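Local coordinates for Glyoxalase/bleomycin resistance protein/dioxygenase (Nostoc punctiforme PCC 73102, PDB 3KOL) that binds cobalt in the crystal and is probably a metal-dependent enzyme of the glyoxalase type, perhaps a dioxygenase or lactoylglutathione lyase, at residues L25-M30 with D140-M145. Numbering follows the deposited sequence.
Sequences LNVQDM and DPDGFM
The carboxylate of Asp142 takes hold of the backbone where strand 17-27 ends. Its OD1 accepts a nearly straight hydrogen bond from Gln28 N (3.0 Å, 171°) on the syn side, 24° out of the carboxylate plane, while OD2 lies 3.2 Å from Val27 CA and also touches CB and CG1 of that valine. A water donates to Asp142 OD2 (2.8 Å) and to Asp29 O, and accepts from Asp29 N, just ahead of helix 30-40.

The apolar part is a CH-pi contact, Leu25 CD2 sitting over one face of the Phe144 ring, 4.3 Å from its centroid and displaced toward the rim.

Within 140-145, a type I turn from Asp140 to Gly143 presents Asp142. CG of Asp140 lies between the backbone N and the carbonyl carbon (chi1 79°), which brings OD1 back over the turn to accept from Asp142 N, an Asx turn, and from Phe144 N on the opposite face. Its OD2 is hydrogen-bonded to Tyr37 OH of helix 30-40.

In this vicinal oxygen chelate fold, the last hairpin (134-139, 145-150) of one module thus meets the other's first strand, which pairs in parallel with 74-79 and, through Leu25 and Asn26, joins an antiparallel ladder with the second subunit, whose Arg96 NE is hydrogen-bonded to Asp142 O.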
ATOM      1  N   LEU A  25      -5.604   2.404   5.324  1.00 11.80           N
ATOM      2  CA  LEU A  25      -6.713   2.903   4.536  1.00 11.58           C
ATOM      3  C   LEU A  25      -7.721   3.546   5.478  1.00 12.26           C
ATOM      4  O   LEU A  25      -7.878   3.107   6.617  1.00 11.57           O
ATOM      5  CB  LEU A  25      -7.415   1.760   3.787  1.00 11.36           C
ATOM      6  CG  LEU A  25      -6.629   0.788   2.896  1.00 13.48           C
ATOM      7  CD1 LEU A  25      -7.605  -0.195   2.243  1.00 11.93           C
ATOM      8  CD2 LEU A  25      -5.864   1.548   1.828  1.00 11.91           C
ATOM      9  N   ASN A  26      -8.379   4.601   5.008  1.00 13.38           N
ATOM     10  CA  ASN A  26      -9.426   5.258   5.785  1.00 14.26           C
ATOM     11  C   ASN A  26     -10.722   4.721   5.193  1.00 14.00           C
ATOM     12  O   ASN A  26     -10.896   4.737   3.975  1.00 15.93           O
ATOM     13  CB  ASN A  26      -9.392   6.774   5.605  1.00 13.58           C
ATOM     14  CG  ASN A  26      -8.205   7.406   6.280  1.00 13.94           C
ATOM     15  OD1 ASN A  26      -7.751   6.932   7.321  1.00 15.96           O
ATOM     16  ND2 ASN A  26      -7.697   8.489   5.698  1.00 15.20           N
ATOM     17  N   VAL A  27     -11.623   4.243   6.043  1.00 14.38           N
ATOM     18  CA  VAL A  27     -12.881   3.690   5.558  1.00 14.82           C
ATOM     19  C   VAL A  27     -14.081   4.372   6.214  1.00 17.69           C
ATOM     20  O   VAL A  27     -14.090   4.602   7.424  1.00 18.86           O
ATOM     21  CB  VAL A  27     -12.939   2.182   5.834  1.00 14.84           C
ATOM     22  CG1 VAL A  27     -11.753   1.494   5.157  1.00 15.79           C
ATOM     23  CG2 VAL A  27     -12.904   1.916   7.327  1.00 13.33           C
ATOM     24  N   GLN A  28     -15.090   4.694   5.413  1.00 18.63           N
ATOM     25  CA  GLN A  28     -16.283   5.359   5.932  1.00 20.89           C
ATOM     26  C   GLN A  28     -17.170   4.387   6.711  1.00 20.61           C
ATOM     27  O   GLN A  28     -17.781   4.764   7.713  1.00 20.34           O
ATOM     28  CB  GLN A  28     -17.077   5.988   4.777  1.00 24.28           C
ATOM     29  CG  GLN A  28     -18.090   7.041   5.220  1.00 30.02           C
ATOM     30  CD  GLN A  28     -19.355   6.444   5.808  1.00 34.01           C
ATOM     31  OE1 GLN A  28     -19.914   6.965   6.777  1.00 36.58           O
ATOM     32  NE2 GLN A  28     -19.829   5.359   5.207  1.00 36.76           N
ATOM     33  N   ASP A  29     -17.226   3.139   6.251  1.00 19.81           N
ATOM     34  CA  ASP A  29     -18.045   2.107   6.887  1.00 21.50           C
ATOM     35  C   ASP A  29     -17.162   0.948   7.351  1.00 22.28           C
ATOM     36  O   ASP A  29     -16.903   0.016   6.591  1.00 21.49           O
ATOM     37  CB  ASP A  29     -19.092   1.590   5.892  1.00 22.53           C
ATOM     38  CG  ASP A  29     -20.150   0.721   6.550  1.00 25.45           C
ATOM     39  OD1 ASP A  29     -19.820  -0.014   7.501  1.00 25.09           O
ATOM     40  OD2 ASP A  29     -21.315   0.761   6.099  1.00 27.49           O
HETATM   41  N   MSE A  30     -16.721   1.000   8.604  1.00 23.40           N
HETATM   42  CA  MSE A  30     -15.843  -0.030   9.156  1.00 25.68           C
HETATM   43  C   MSE A  30     -16.318  -1.474   8.991  1.00 24.32           C
HETATM   44  O   MSE A  30     -15.538  -2.336   8.595  1.00 22.58           O
HETATM   45  CB  MSE A  30     -15.573   0.249  10.638  1.00 27.17           C
HETATM   46  CG  MSE A  30     -14.681  -0.792  11.318  1.00 33.22           C
HETATM   47 SE   MSE A  30     -12.955  -1.015  10.445  1.00 35.51          SE
HETATM   48  CE  MSE A  30     -12.017   0.455  11.282  1.00 38.02           C
ATOM     49  N   ASP A 140     -12.969  -1.562  -3.503  1.00 14.48           N
ATOM     50  CA  ASP A 140     -13.406  -1.924  -2.158  1.00 15.01           C
ATOM     51  C   ASP A 140     -14.585  -1.003  -1.838  1.00 14.95           C
ATOM     52  O   ASP A 140     -14.930  -0.148  -2.657  1.00 14.40           O
ATOM     53  CB  ASP A 140     -12.249  -1.790  -1.141  1.00 14.97           C
ATOM     54  CG  ASP A 140     -11.975  -0.353  -0.695  1.00 15.69           C
ATOM     55  OD1 ASP A 140     -12.564   0.613  -1.231  1.00 16.51           O
ATOM     56  OD2 ASP A 140     -11.139  -0.193   0.219  1.00 16.81           O
ATOM     57  N   PRO A 141     -15.231  -1.170  -0.667  1.00 16.77           N
ATOM     58  CA  PRO A 141     -16.381  -0.335  -0.290  1.00 16.67           C
ATOM     59  C   PRO A 141     -16.239   1.180  -0.427  1.00 18.81           C
ATOM     60  O   PRO A 141     -17.238   1.879  -0.618  1.00 19.45           O
ATOM     61  CB  PRO A 141     -16.648  -0.754   1.156  1.00 17.55           C
ATOM     62  CG  PRO A 141     -16.262  -2.198   1.149  1.00 18.91           C
ATOM     63  CD  PRO A 141     -14.957  -2.171   0.378  1.00 17.31           C
ATOM     64  N   ASP A 142     -15.014   1.690  -0.329  1.00 16.98           N
ATOM     65  CA  ASP A 142     -14.783   3.129  -0.424  1.00 16.71           C
ATOM     66  C   ASP A 142     -14.341   3.582  -1.808  1.00 15.78           C
ATOM     67  O   ASP A 142     -14.192   4.778  -2.056  1.00 17.28           O
ATOM     68  CB  ASP A 142     -13.740   3.562   0.608  1.00 16.84           C
ATOM     69  CG  ASP A 142     -14.255   3.455   2.029  1.00 20.08           C
ATOM     70  OD1 ASP A 142     -15.089   4.299   2.415  1.00 19.88           O
ATOM     71  OD2 ASP A 142     -13.840   2.525   2.754  1.00 20.42           O
ATOM     72  N   GLY A 143     -14.127   2.630  -2.705  1.00 13.95           N
ATOM     73  CA  GLY A 143     -13.709   2.986  -4.047  1.00 14.33           C
ATOM     74  C   GLY A 143     -12.220   2.836  -4.284  1.00 13.60           C
ATOM     75  O   GLY A 143     -11.714   3.281  -5.313  1.00 15.22           O
ATOM     76  N   PHE A 144     -11.508   2.224  -3.341  1.00 13.44           N
ATOM     77  CA  PHE A 144     -10.069   2.011  -3.510  1.00 13.14           C
ATOM     78  C   PHE A 144      -9.883   0.729  -4.315  1.00 13.08           C
ATOM     79  O   PHE A 144     -10.434  -0.316  -3.968  1.00 12.04           O
ATOM     80  CB  PHE A 144      -9.370   1.874  -2.155  1.00 13.24           C
ATOM     81  CG  PHE A 144      -7.885   1.687  -2.264  1.00 13.20           C
ATOM     82  CD1 PHE A 144      -7.093   2.669  -2.847  1.00 15.05           C
ATOM     83  CD2 PHE A 144      -7.279   0.520  -1.809  1.00 11.57           C
ATOM     84  CE1 PHE A 144      -5.716   2.492  -2.980  1.00 13.72           C
ATOM     85  CE2 PHE A 144      -5.902   0.330  -1.935  1.00 11.84           C
ATOM     86  CZ  PHE A 144      -5.119   1.317  -2.523  1.00 13.66           C
HETATM   87  N   MSE A 145      -9.096   0.802  -5.383  1.00 13.99           N
HETATM   88  CA  MSE A 145      -8.899  -0.354  -6.247  1.00 14.49           C
HETATM   89  C   MSE A 145      -7.978  -1.445  -5.717  1.00 14.28           C
HETATM   90  O   MSE A 145      -6.846  -1.184  -5.313  1.00 11.04           O
HETATM   91  CB  MSE A 145      -8.399   0.095  -7.621  1.00 19.53           C
HETATM   92  CG  MSE A 145      -8.222  -1.049  -8.599  1.00 28.47           C
HETATM   93 SE   MSE A 145      -7.553  -0.439 -10.302  1.00 42.42          SE
HETATM   94  CE  MSE A 145      -9.256  -0.155 -11.181  1.00 40.73           C
TER
HETATM   95  O   HOH W   1     -16.172   1.700   4.134  1.00 16.94           O